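Local coordinates for hypothetical protein YHBO (Escherichia coli, PDB 1OI4) that repairs proteins and nucleotides glycated by methylglyoxal or glyoxal, removing the Maillard adducts and releasing lactate or glycolate, at residues 27-32 and 90-95; 56-61 and 104-109; 100-105 and 130-135. All blocks are in the same frame, centred on the assembly; numbering follows the deposited sequence.

Contact 1: residues 27-32 and 90-95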
ATOM      1  N   ALA A  27      10.965  -5.737  17.557  1.00  8.75           N
ATOM      2  CA  ALA A  27      11.520  -5.189  16.327  1.00  9.52           C
ATOM      3  C   ALA A  27      10.405  -4.448  15.601  1.00 10.27           C
ATOM      4  O   ALA A  27       9.237  -4.838  15.687  1.00  9.93           O
ATOM      5  CB  ALA A  27      12.068  -6.314  15.439  1.00  7.87           C
ATOM      6  N   VAL A  28      10.762  -3.379  14.896  1.00  9.27           N
ATOM      7  CA  VAL A  28       9.780  -2.605  14.148  1.00 10.06           C
ATOM      8  C   VAL A  28      10.328  -2.284  12.757  1.00  9.39           C
ATOM      9  O   VAL A  28      11.366  -1.631  12.625  1.00 11.33           O
ATOM     10  CB  VAL A  28       9.442  -1.267  14.864  1.00 10.87           C
ATOM     11  CG1 VAL A  28       8.246  -0.610  14.199  1.00  7.63           C
ATOM     12  CG2 VAL A  28       9.149  -1.514  16.338  1.00  8.73           C
ATOM     13  N   LEU A  29       9.656  -2.770  11.721  1.00  8.76           N
ATOM     14  CA  LEU A  29      10.090  -2.484  10.357  1.00  8.59           C
ATOM     15  C   LEU A  29       9.336  -1.206  10.033  1.00  9.24           C
ATOM     16  O   LEU A  29       8.113  -1.209   9.930  1.00  8.50           O
ATOM     17  CB  LEU A  29       9.704  -3.626   9.412  1.00  6.76           C
ATOM     18  CG  LEU A  29      10.295  -4.987   9.808  1.00  8.37           C
ATOM     19  CD1 LEU A  29       9.995  -6.019   8.728  1.00  6.16           C
ATOM     20  CD2 LEU A  29      11.811  -4.854  10.027  1.00  6.74           C
ATOM     21  N   ILE A  30      10.064  -0.106   9.880  1.00  9.05           N
ATOM     22  CA  ILE A  30       9.398   1.160   9.656  1.00  9.42           C
ATOM     23  C   ILE A  30      10.193   2.134   8.796  1.00 11.74           C
ATOM     24  O   ILE A  30      11.409   2.260   8.941  1.00 11.96           O
ATOM     25  CB  ILE A  30       9.071   1.794  11.044  1.00 10.44           C
ATOM     26  CG1 ILE A  30       8.292   3.101  10.895  1.00 11.84           C
ATOM     27  CG2 ILE A  30      10.363   2.003  11.824  1.00  9.15           C
ATOM     28  CD1 ILE A  30       9.129   4.284  10.454  1.00 19.43           C
ATOM     29  N   THR A  31       9.497   2.814   7.889  1.00 11.32           N
ATOM     30  CA  THR A  31      10.133   3.805   7.029  1.00 13.48           C
ATOM     31  C   THR A  31       9.200   5.004   6.881  1.00 12.65           C
ATOM     32  O   THR A  31       8.178   5.086   7.560  1.00 13.01           O
ATOM     33  CB  THR A  31      10.471   3.228   5.635  1.00 13.65           C
ATOM     34  OG1 THR A  31      11.333   4.137   4.942  1.00 14.28           O
ATOM     35  CG2 THR A  31       9.202   3.018   4.815  1.00 12.52           C
ATOM     36  N   ASP A  32       9.551   5.927   5.995  1.00 13.89           N
ATOM     37  CA  ASP A  32       8.747   7.124   5.777  1.00 13.77           C
ATOM     38  C   ASP A  32       7.279   6.883   5.427  1.00 14.46           C
ATOM     39  O   ASP A  32       6.933   5.927   4.727  1.00 11.81           O
ATOM     40  CB  ASP A  32       9.383   7.980   4.684  1.00 16.98           C
ATOM     41  CG  ASP A  32      10.762   8.477   5.066  1.00 20.27           C
ATOM     42  OD1 ASP A  32      10.872   9.196   6.087  1.00 22.84           O
ATOM     43  OD2 ASP A  32      11.729   8.149   4.349  1.00 21.75           O
ATOM     44  N   LEU A  90       7.546  -8.639  16.812  1.00 11.85           N
ATOM     45  CA  LEU A  90       7.686  -7.737  15.679  1.00 11.53           C
ATOM     46  C   LEU A  90       6.447  -6.874  15.474  1.00 12.67           C
ATOM     47  O   LEU A  90       5.322  -7.375  15.465  1.00 12.74           O
ATOM     48  CB  LEU A  90       7.963  -8.551  14.407  1.00 10.88           C
ATOM     49  CG  LEU A  90       7.843  -7.821  13.064  1.00  9.53           C
ATOM     50  CD1 LEU A  90       8.876  -6.703  12.983  1.00  7.19           C
ATOM     51  CD2 LEU A  90       8.047  -8.828  11.926  1.00  9.61           C
ATOM     52  N   LEU A  91       6.663  -5.575  15.308  1.00 11.95           N
ATOM     53  CA  LEU A  91       5.568  -4.640  15.081  1.00 10.51           C
ATOM     54  C   LEU A  91       5.640  -4.120  13.653  1.00  9.62           C
ATOM     55  O   LEU A  91       6.709  -3.744  13.174  1.00  9.30           O
ATOM     56  CB  LEU A  91       5.667  -3.459  16.050  1.00 10.22           C
ATOM     57  CG  LEU A  91       4.733  -2.282  15.772  1.00 10.17           C
ATOM     58  CD1 LEU A  91       3.289  -2.707  15.979  1.00 11.49           C
ATOM     59  CD2 LEU A  91       5.089  -1.125  16.698  1.00 12.08           C
ATOM     60  N   LEU A  92       4.500  -4.092  12.976  1.00  9.51           N
ATOM     61  CA  LEU A  92       4.448  -3.606  11.604  1.00 10.18           C
ATOM     62  C   LEU A  92       3.381  -2.520  11.485  1.00 10.25           C
ATOM     63  O   LEU A  92       2.199  -2.815  11.307  1.00 10.29           O
ATOM     64  CB  LEU A  92       4.129  -4.758  10.644  1.00 10.59           C
ATOM     65  CG  LEU A  92       5.093  -5.947  10.669  1.00 10.08           C
ATOM     66  CD1 LEU A  92       4.533  -7.088   9.833  1.00 10.21           C
ATOM     67  CD2 LEU A  92       6.457  -5.511  10.149  1.00  9.61           C
ATOM     68  N   PRO A  93       3.780  -1.245  11.623  1.00 10.86           N
ATOM     69  CA  PRO A  93       2.816  -0.144  11.512  1.00  9.85           C
ATOM     70  C   PRO A  93       2.345   0.030  10.065  1.00 10.58           C
ATOM     71  O   PRO A  93       3.006  -0.436   9.129  1.00  9.14           O
ATOM     72  CB  PRO A  93       3.596   1.059  12.043  1.00  8.07           C
ATOM     73  CG  PRO A  93       5.023   0.706  11.749  1.00 13.32           C
ATOM     74  CD  PRO A  93       5.092  -0.758  12.082  1.00  9.57           C
ATOM     75  N   GLY A  94       1.204   0.695   9.891  1.00  9.61           N
ATOM     76  CA  GLY A  94       0.647   0.901   8.566  1.00 10.71           C
ATOM     77  C   GLY A  94       1.050   2.168   7.827  1.00 11.23           C
ATOM     78  O   GLY A  94       2.218   2.555   7.825  1.00 11.21           O
ATOM     79  N   GLY A  95       0.075   2.823   7.202  1.00 11.28           N
ATOM     80  CA  GLY A  95       0.373   4.014   6.429  1.00 10.98           C
ATOM     81  C   GLY A  95       0.968   3.519   5.122  1.00  9.52           C
ATOM     82  O   GLY A  95       0.620   2.432   4.666  1.00  9.99           O
TER
HETATM   83  O   HOH W   1       5.868  -0.547   8.241  1.00 12.28           O

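Contact 2: residues 56-61 and 104-109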
ATOM      1  N   ILE A  56      13.811  -0.544  12.784  1.00 13.81           N
ATOM      2  CA  ILE A  56      14.662  -1.096  11.743  1.00 12.79           C
ATOM      3  C   ILE A  56      14.277  -0.576  10.366  1.00 13.90           C
ATOM      4  O   ILE A  56      13.098  -0.563  10.005  1.00 11.05           O
ATOM      5  CB  ILE A  56      14.546  -2.637  11.735  1.00 10.96           C
ATOM      6  CG1 ILE A  56      14.878  -3.185  13.126  1.00 10.86           C
ATOM      7  CG2 ILE A  56      15.472  -3.227  10.696  1.00  8.02           C
ATOM      8  CD1 ILE A  56      14.405  -4.607  13.349  1.00  8.26           C
ATOM      9  N   GLU A  57      15.280  -0.134   9.613  1.00 13.55           N
ATOM     10  CA  GLU A  57      15.068   0.363   8.262  1.00 14.36           C
ATOM     11  C   GLU A  57      16.320   0.052   7.452  1.00 14.58           C
ATOM     12  O   GLU A  57      16.933  -1.003   7.631  1.00 14.33           O
ATOM     13  CB  GLU A  57      14.802   1.868   8.274  1.00 14.55           C
ATOM     14  CG  GLU A  57      13.935   2.356   7.111  1.00 13.95           C
ATOM     15  CD  GLU A  57      14.629   3.385   6.228  1.00 14.63           C
ATOM     16  OE1 GLU A  57      13.918   4.229   5.648  1.00 13.14           O
ATOM     17  OE2 GLU A  57      15.872   3.346   6.105  1.00 12.09           O
ATOM     18  N   LYS A  58      16.723   0.968   6.581  1.00 15.03           N
ATOM     19  CA  LYS A  58      17.897   0.725   5.750  1.00 17.39           C
ATOM     20  C   LYS A  58      19.154   1.452   6.210  1.00 18.64           C
ATOM     21  O   LYS A  58      20.271   1.053   5.872  1.00 17.49           O
ATOM     22  CB  LYS A  58      17.580   1.097   4.299  1.00 20.13           C
ATOM     23  CG  LYS A  58      16.504   0.216   3.679  1.00 22.76           C
ATOM     24  CD  LYS A  58      16.061   0.724   2.310  1.00 25.04           C
ATOM     25  CE  LYS A  58      15.207   1.976   2.432  1.00 28.14           C
ATOM     26  NZ  LYS A  58      14.683   2.427   1.111  1.00 29.86           N
ATOM     27  N   GLN A  59      18.971   2.511   6.988  1.00 19.85           N
ATOM     28  CA  GLN A  59      20.098   3.292   7.467  1.00 20.44           C
ATOM     29  C   GLN A  59      19.957   3.679   8.933  1.00 18.84           C
ATOM     30  O   GLN A  59      19.068   4.446   9.297  1.00 16.78           O
ATOM     31  CB  GLN A  59      20.241   4.554   6.614  1.00 23.14           C
ATOM     32  CG  GLN A  59      21.337   5.504   7.074  1.00 28.86           C
ATOM     33  CD  GLN A  59      21.405   6.757   6.224  1.00 30.26           C
ATOM     34  OE1 GLN A  59      20.425   7.493   6.107  1.00 32.17           O
ATOM     35  NE2 GLN A  59      22.565   7.005   5.622  1.00 30.97           N
ATOM     36  N   ALA A  60      20.840   3.150   9.774  1.00 17.17           N
ATOM     37  CA  ALA A  60      20.799   3.475  11.193  1.00 19.33           C
ATOM     38  C   ALA A  60      21.046   4.973  11.365  1.00 19.43           C
ATOM     39  O   ALA A  60      21.855   5.562  10.648  1.00 20.42           O
ATOM     40  CB  ALA A  60      21.858   2.678  11.945  1.00 17.61           C
ATOM     41  N   GLY A  61      20.343   5.590  12.306  1.00 18.71           N
ATOM     42  CA  GLY A  61      20.525   7.010  12.538  1.00 20.46           C
ATOM     43  C   GLY A  61      19.635   7.894  11.684  1.00 22.53           C
ATOM     44  O   GLY A  61      19.524   9.094  11.931  1.00 21.69           O
ATOM     45  N   ASP A 104      11.372  -4.653  -1.033  1.00 14.79           N
ATOM     46  CA  ASP A 104      12.765  -4.967  -0.709  1.00 13.65           C
ATOM     47  C   ASP A 104      12.809  -6.358  -0.068  1.00 14.63           C
ATOM     48  O   ASP A 104      12.296  -6.558   1.039  1.00 13.22           O
ATOM     49  CB  ASP A 104      13.306  -3.888   0.240  1.00 10.84           C
ATOM     50  CG  ASP A 104      14.767  -4.090   0.612  1.00 13.22           C
ATOM     51  OD1 ASP A 104      15.477  -3.070   0.732  1.00 12.14           O
ATOM     52  OD2 ASP A 104      15.201  -5.244   0.807  1.00 13.02           O
ATOM     53  N   ASN A 105      13.417  -7.317  -0.768  1.00 14.58           N
ATOM     54  CA  ASN A 105      13.490  -8.699  -0.288  1.00 15.17           C
ATOM     55  C   ASN A 105      13.990  -8.870   1.140  1.00 14.49           C
ATOM     56  O   ASN A 105      13.589  -9.806   1.827  1.00 14.03           O
ATOM     57  CB  ASN A 105      14.348  -9.556  -1.232  1.00 17.59           C
ATOM     58  CG  ASN A 105      15.821  -9.153  -1.230  1.00 21.06           C
ATOM     59  OD1 ASN A 105      16.644  -9.726  -0.509  1.00 19.21           O
ATOM     60  ND2 ASN A 105      16.157  -8.161  -2.044  1.00 22.76           N
ATOM     61  N   ARG A 106      14.854  -7.972   1.594  1.00 12.82           N
ATOM     62  CA  ARG A 106      15.380  -8.075   2.949  1.00 12.82           C
ATOM     63  C   ARG A 106      14.280  -7.994   4.005  1.00 13.13           C
ATOM     64  O   ARG A 106      14.273  -8.775   4.954  1.00 11.10           O
ATOM     65  CB  ARG A 106      16.421  -6.984   3.198  1.00 12.25           C
ATOM     66  CG  ARG A 106      17.684  -7.140   2.361  1.00 14.75           C
ATOM     67  CD  ARG A 106      18.634  -5.977   2.595  1.00 12.87           C
ATOM     68  NE  ARG A 106      18.048  -4.710   2.174  1.00 14.31           N
ATOM     69  CZ  ARG A 106      18.603  -3.523   2.396  1.00 13.36           C
ATOM     70  NH1 ARG A 106      19.759  -3.444   3.037  1.00 13.48           N
ATOM     71  NH2 ARG A 106      18.008  -2.421   1.976  1.00 11.07           N
ATOM     72  N   PHE A 107      13.354  -7.052   3.843  1.00 13.18           N
ATOM     73  CA  PHE A 107      12.274  -6.904   4.813  1.00 12.92           C
ATOM     74  C   PHE A 107      11.252  -8.025   4.699  1.00 13.37           C
ATOM     75  O   PHE A 107      10.683  -8.465   5.701  1.00 13.85           O
ATOM     76  CB  PHE A 107      11.596  -5.542   4.658  1.00 11.11           C
ATOM     77  CG  PHE A 107      12.503  -4.385   4.965  1.00 11.12           C
ATOM     78  CD1 PHE A 107      13.311  -3.833   3.974  1.00 11.53           C
ATOM     79  CD2 PHE A 107      12.606  -3.894   6.262  1.00  9.65           C
ATOM     80  CE1 PHE A 107      14.213  -2.810   4.275  1.00 11.50           C
ATOM     81  CE2 PHE A 107      13.508  -2.871   6.572  1.00  8.81           C
ATOM     82  CZ  PHE A 107      14.313  -2.331   5.578  1.00 10.24           C
ATOM     83  N   VAL A 108      11.029  -8.500   3.479  1.00 12.58           N
ATOM     84  CA  VAL A 108      10.083  -9.582   3.262  1.00 11.59           C
ATOM     85  C   VAL A 108      10.621 -10.857   3.902  1.00 12.45           C
ATOM     86  O   VAL A 108       9.883 -11.591   4.558  1.00 11.16           O
ATOM     87  CB  VAL A 108       9.843  -9.821   1.754  1.00 12.04           C
ATOM     88  CG1 VAL A 108       8.840 -10.957   1.554  1.00 11.21           C
ATOM     89  CG2 VAL A 108       9.322  -8.547   1.109  1.00 12.08           C
ATOM     90  N   THR A 109      11.915 -11.104   3.715  1.00 11.54           N
ATOM     91  CA  THR A 109      12.566 -12.282   4.279  1.00 13.08           C
ATOM     92  C   THR A 109      12.581 -12.217   5.807  1.00 12.91           C
ATOM     93  O   THR A 109      12.374 -13.227   6.486  1.00 14.02           O
ATOM     94  CB  THR A 109      14.016 -12.414   3.747  1.00 13.51           C
ATOM     95  OG1 THR A 109      13.977 -12.853   2.381  1.00 14.31           O
ATOM     96  CG2 THR A 109      14.813 -13.417   4.576  1.00 14.86           C
TER
HETATM   97  O   HOH W   2      20.939  -0.988   3.663  1.00 32.32           O

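Contact 3: residues 100-105 and 130-135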
ATOM      1  N   TYR A 100       6.427   0.766   0.856  1.00 11.27           N
ATOM      2  CA  TYR A 100       7.819   1.091   0.578  1.00 12.69           C
ATOM      3  C   TYR A 100       8.761  -0.046   0.938  1.00 12.22           C
ATOM      4  O   TYR A 100       9.735  -0.294   0.236  1.00 13.45           O
ATOM      5  CB  TYR A 100       8.222   2.355   1.345  1.00 15.74           C
ATOM      6  CG  TYR A 100       7.524   3.607   0.863  1.00 20.35           C
ATOM      7  CD1 TYR A 100       7.414   4.735   1.684  1.00 20.25           C
ATOM      8  CD2 TYR A 100       6.977   3.671  -0.420  1.00 22.68           C
ATOM      9  CE1 TYR A 100       6.771   5.892   1.235  1.00 22.06           C
ATOM     10  CE2 TYR A 100       6.336   4.818  -0.877  1.00 24.37           C
ATOM     11  CZ  TYR A 100       6.234   5.924  -0.049  1.00 23.31           C
ATOM     12  OH  TYR A 100       5.583   7.045  -0.515  1.00 25.64           O
ATOM     13  N   LEU A 101       8.456  -0.754   2.016  1.00  9.16           N
ATOM     14  CA  LEU A 101       9.315  -1.836   2.470  1.00 10.21           C
ATOM     15  C   LEU A 101       9.105  -3.193   1.795  1.00 11.67           C
ATOM     16  O   LEU A 101      10.060  -3.953   1.637  1.00 11.83           O
ATOM     17  CB  LEU A 101       9.177  -1.988   3.991  1.00  8.93           C
ATOM     18  CG  LEU A 101       9.576  -0.765   4.832  1.00 11.11           C
ATOM     19  CD1 LEU A 101       9.268  -1.017   6.301  1.00 11.89           C
ATOM     20  CD2 LEU A 101      11.058  -0.473   4.655  1.00 11.69           C
ATOM     21  N   ARG A 102       7.872  -3.497   1.387  1.00 10.19           N
ATOM     22  CA  ARG A 102       7.577  -4.788   0.772  1.00 12.46           C
ATOM     23  C   ARG A 102       8.188  -5.000  -0.611  1.00 11.84           C
ATOM     24  O   ARG A 102       8.076  -6.083  -1.182  1.00 14.59           O
ATOM     25  CB  ARG A 102       6.057  -5.020   0.724  1.00 11.68           C
ATOM     26  CG  ARG A 102       5.291  -4.043  -0.154  1.00  9.59           C
ATOM     27  CD  ARG A 102       3.782  -4.163   0.068  1.00  9.09           C
ATOM     28  NE  ARG A 102       3.310  -5.533  -0.103  1.00  7.78           N
ATOM     29  CZ  ARG A 102       2.203  -5.875  -0.757  1.00 10.52           C
ATOM     30  NH1 ARG A 102       1.436  -4.946  -1.315  1.00 10.72           N
ATOM     31  NH2 ARG A 102       1.866  -7.154  -0.869  1.00 10.97           N
ATOM     32  N   GLY A 103       8.831  -3.971  -1.144  1.00 12.40           N
ATOM     33  CA  GLY A 103       9.478  -4.093  -2.438  1.00 13.98           C
ATOM     34  C   GLY A 103      10.960  -4.403  -2.274  1.00 15.43           C
ATOM     35  O   GLY A 103      11.718  -4.418  -3.246  1.00 14.13           O
ATOM     36  N   ASP A 104      11.372  -4.653  -1.033  1.00 14.79           N
ATOM     37  CA  ASP A 104      12.765  -4.967  -0.709  1.00 13.65           C
ATOM     38  C   ASP A 104      12.809  -6.358  -0.068  1.00 14.63           C
ATOM     39  O   ASP A 104      12.296  -6.558   1.039  1.00 13.22           O
ATOM     40  CB  ASP A 104      13.306  -3.888   0.240  1.00 10.84           C
ATOM     41  CG  ASP A 104      14.767  -4.090   0.612  1.00 13.22           C
ATOM     42  OD1 ASP A 104      15.477  -3.070   0.732  1.00 12.14           O
ATOM     43  OD2 ASP A 104      15.201  -5.244   0.807  1.00 13.02           O
ATOM     44  N   ASN A 105      13.417  -7.317  -0.768  1.00 14.58           N
ATOM     45  CA  ASN A 105      13.490  -8.699  -0.288  1.00 15.17           C
ATOM     46  C   ASN A 105      13.990  -8.870   1.140  1.00 14.49           C
ATOM     47  O   ASN A 105      13.589  -9.806   1.827  1.00 14.03           O
ATOM     48  CB  ASN A 105      14.348  -9.556  -1.232  1.00 17.59           C
ATOM     49  CG  ASN A 105      15.821  -9.153  -1.230  1.00 21.06           C
ATOM     50  OD1 ASN A 105      16.644  -9.726  -0.509  1.00 19.21           O
ATOM     51  ND2 ASN A 105      16.157  -8.161  -2.044  1.00 22.76           N
ATOM     52  N   LEU A 130       3.086  -6.661   4.456  1.00  8.20           N
ATOM     53  CA  LEU A 130       4.372  -7.338   4.550  1.00  9.31           C
ATOM     54  C   LEU A 130       4.162  -8.833   4.789  1.00 11.57           C
ATOM     55  O   LEU A 130       4.944  -9.659   4.317  1.00 12.73           O
ATOM     56  CB  LEU A 130       5.232  -6.702   5.652  1.00  8.10           C
ATOM     57  CG  LEU A 130       5.997  -5.465   5.144  1.00  7.78           C
ATOM     58  CD1 LEU A 130       6.552  -4.630   6.286  1.00  8.84           C
ATOM     59  CD2 LEU A 130       7.123  -5.932   4.238  1.00  8.42           C
ATOM     60  N   LEU A 131       3.091  -9.173   5.502  1.00 11.34           N
ATOM     61  CA  LEU A 131       2.755 -10.566   5.774  1.00 10.98           C
ATOM     62  C   LEU A 131       2.328 -11.218   4.460  1.00 10.48           C
ATOM     63  O   LEU A 131       2.619 -12.384   4.210  1.00  9.68           O
ATOM     64  CB  LEU A 131       1.618 -10.651   6.796  1.00 10.07           C
ATOM     65  CG  LEU A 131       1.932 -10.138   8.205  1.00  9.90           C
ATOM     66  CD1 LEU A 131       0.680 -10.198   9.067  1.00  8.61           C
ATOM     67  CD2 LEU A 131       3.038 -10.978   8.821  1.00  6.66           C
ATOM     68  N   ILE A 132       1.631 -10.455   3.623  1.00 11.21           N
ATOM     69  CA  ILE A 132       1.212 -10.961   2.318  1.00 10.64           C
ATOM     70  C   ILE A 132       2.464 -11.254   1.495  1.00 10.89           C
ATOM     71  O   ILE A 132       2.619 -12.345   0.951  1.00 11.78           O
ATOM     72  CB  ILE A 132       0.359  -9.927   1.545  1.00 10.34           C
ATOM     73  CG1 ILE A 132      -1.041  -9.839   2.154  1.00 12.05           C
ATOM     74  CG2 ILE A 132       0.277 -10.309   0.069  1.00  7.73           C
ATOM     75  CD1 ILE A 132      -1.929  -8.795   1.489  1.00 10.07           C
ATOM     76  N   SER A 133       3.362 -10.275   1.424  1.00 10.86           N
ATOM     77  CA  SER A 133       4.592 -10.421   0.655  1.00 10.26           C
ATOM     78  C   SER A 133       5.449 -11.596   1.131  1.00 12.96           C
ATOM     79  O   SER A 133       6.108 -12.264   0.324  1.00 11.14           O
ATOM     80  CB  SER A 133       5.402  -9.125   0.714  1.00 11.23           C
ATOM     81  OG  SER A 133       4.691  -8.058   0.106  1.00  9.87           O
ATOM     82  N   ALA A 134       5.452 -11.843   2.438  1.00 11.25           N
ATOM     83  CA  ALA A 134       6.221 -12.951   2.989  1.00 10.40           C
ATOM     84  C   ALA A 134       5.475 -14.251   2.678  1.00 12.36           C
ATOM     85  O   ALA A 134       6.033 -15.342   2.788  1.00 11.18           O
ATOM     86  CB  ALA A 134       6.386 -12.777   4.498  1.00  9.05           C
ATOM     87  N   ASP A 135       4.208 -14.101   2.289  1.00 13.43           N
ATOM     88  CA  ASP A 135       3.321 -15.208   1.945  1.00 14.21           C
ATOM     89  C   ASP A 135       3.223 -16.232   3.073  1.00 14.45           C
ATOM     90  O   ASP A 135       3.459 -17.423   2.873  1.00 13.77           O
ATOM     91  CB  ASP A 135       3.792 -15.872   0.648  1.00 16.04           C
ATOM     92  CG  ASP A 135       2.773 -16.852   0.090  1.00 18.61           C
ATOM     93  OD1 ASP A 135       1.562 -16.561   0.160  1.00 17.94           O
ATOM     94  OD2 ASP A 135       3.183 -17.906  -0.430  1.00 21.64           O
TER
HETATM   95  O   HOH W   3       5.918  -7.544  -2.105  1.00 11.81           O

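Contact 1: residues 27-32 and 90-95
Ala27-Leu29 and Leu90-Leu92 run parallel as neighbouring strands, their axes 4.6 Å apart at closest approach and 26° off parallel, with Ala27 opposite Leu90 and Val28 opposite Leu91. One strong bond ties them: Leu91 N reaches Ala27 O at 2.7 Å. The return bond from Leu29 N to Leu91 O is weak, and beyond it the chains spread apart, so that past Leu92 a water takes over, donating to both Leu29 O and Pro93 O. These are two of the central parallel strands of the DJ-1/PfpI fold, with helices packed on both sides of the sheet. On the face carrying Val28 and Leu91, the two side chains lie side by side and point the same way. Val28 sets CG1 anti to its backbone nitrogen (chi1 -170°), which brings that methyl to within 3.8 Å of Pro93 CD, while CG2 rests 4.0 Å from Leu91 CB. Helix 37-48 covers this face, with Phe39 on Val28 and Pro42 on Leu91. On the other face Leu90 CD1 lies 4.0 Å from Ala27 CB and also meets Leu29 CG, the two leucines crossing at about a right angle. Leu92 runs alongside Leu29 and presses CD2 against its CB at 3.8 Å. Helix 105-116 closes over Leu29 and Leu90 through Phe110 and Phe114. Ile30 CG1 reaches the Pro93 ring at CG, 4.1 Å away.

Contact 2: residues 56-61 and 104-109
Lys58 and Phe107 meet through van der Waals contact: the aliphatic part of the lysine comes up to the rim of the ring, with CG near the ring plane and 3.8 Å from CE1. The same rim faces the end of strand 52-57, where Glu57 O lies 3.6 Å from Phe107 CZ. Phe107 turns CG anti to its carbonyl carbon (chi1 -64°), which sends the ring off the helix toward the strand. Lys58 CG also packs 3.5 Å from Arg106 NH2, the two long chains crossing at about a right angle.

Charged interactions belong mostly to the helix segment. Arg106 grips the Asp104 carboxylate side-on, NH2 to OD1 at 2.9 Å and NE to OD2 at 3.2 Å, each through a syn lone pair and nearly in the guanidinium plane. Asp104 is also the N-cap of helix 105-116, since OD2 accepts from Arg106 N as well; with OD1 held by NH2 and OD2 by both NE and the backbone N of Arg106, the carboxylate is probably kept from turning. The ammonium of Lys58 touches neither charged group. A water joins the segments by donating to Lys58 O and accepting from Arg106 NH1, which has a salt bridge to Asp80.

The contact seats the first turn of helix 105-116 against the C-terminal end of strand 52-57, with Leu29 of strand 25-29 and Ile79 also touching the Phe107 side chain.

Contact 3: residues 100-105 and 130-135
Arg102, in the type I turn Leu101-Asp104 that joins helix 97-101 to helix 105-116, docks on the last turns of helix 128-134. That helix follows strand 121-124 and Cys125, the probable nucleophile, an order consistent with the nucleophile elbow of the DJ-1/PfpI family.

The polar grip is a fork. Arg102 brings NE and NH2 side-on to one atom, Ser133 OG, at 2.9 and 3.1 Å; the oxygen sits at the guanidinium edge, close to its plane, and neither bond is straight (148° at NE and 136° at NH2). The arginine gets there by placing CG between its backbone nitrogen and carbonyl carbon (chi1 64°) and bending at chi3, which curls the chain round the hydroxyl. On its other side of the bargain, Ser133 OG has two possible acceptors, Gln129 O one turn earlier in its own helix and a water, and its single proton can serve only one of them at a time or divide between the two.

The rest is van der Waals contact. Leu130 CD2 packs 3.7 Å from Arg102 CA and against CB, while its CD1 approaches Leu101 CB. Separately, Ile132 CG2 comes to 3.7 Å from Arg102 NH2, obliquely to the guanidinium.

Arg102 NH1 forms a salt bridge to Asp151 of the second subunit, where Ile150 also packs on Arg102 and Ser133. A leucine in place of this arginine would probably leave that Asp151 without its cationic mate and Ser133 OG without the two donors that hold it. The water donates to Arg102 O and lies 2.6 Å from Ser133 OG.

The three contacts form one connected region, their centres 10 to 12 Å apart. The centre of contact 1 is about 4 Å from the centre of the chain; those of contacts 2 and 3 are each about 13 Å from it. Contacts 1 and 2 join within the sheet, where Val28 O and Ile56 N probably hydrogen-bond at 2.7 Å. Leu101 of contact 3 reaches the end of strand 25-29, its CD1 3.7 Å from Leu29 C. Contacts 2 and 3 share Asp104 and Asn105, and Val108 CG1 packs 3.3 Å from Ser133 O. Between side chains, Cys125, the probable nucleophile, is about 8 Å from Pro93 and about 11 Å from Leu130, whereas contact 2 lies away from that site.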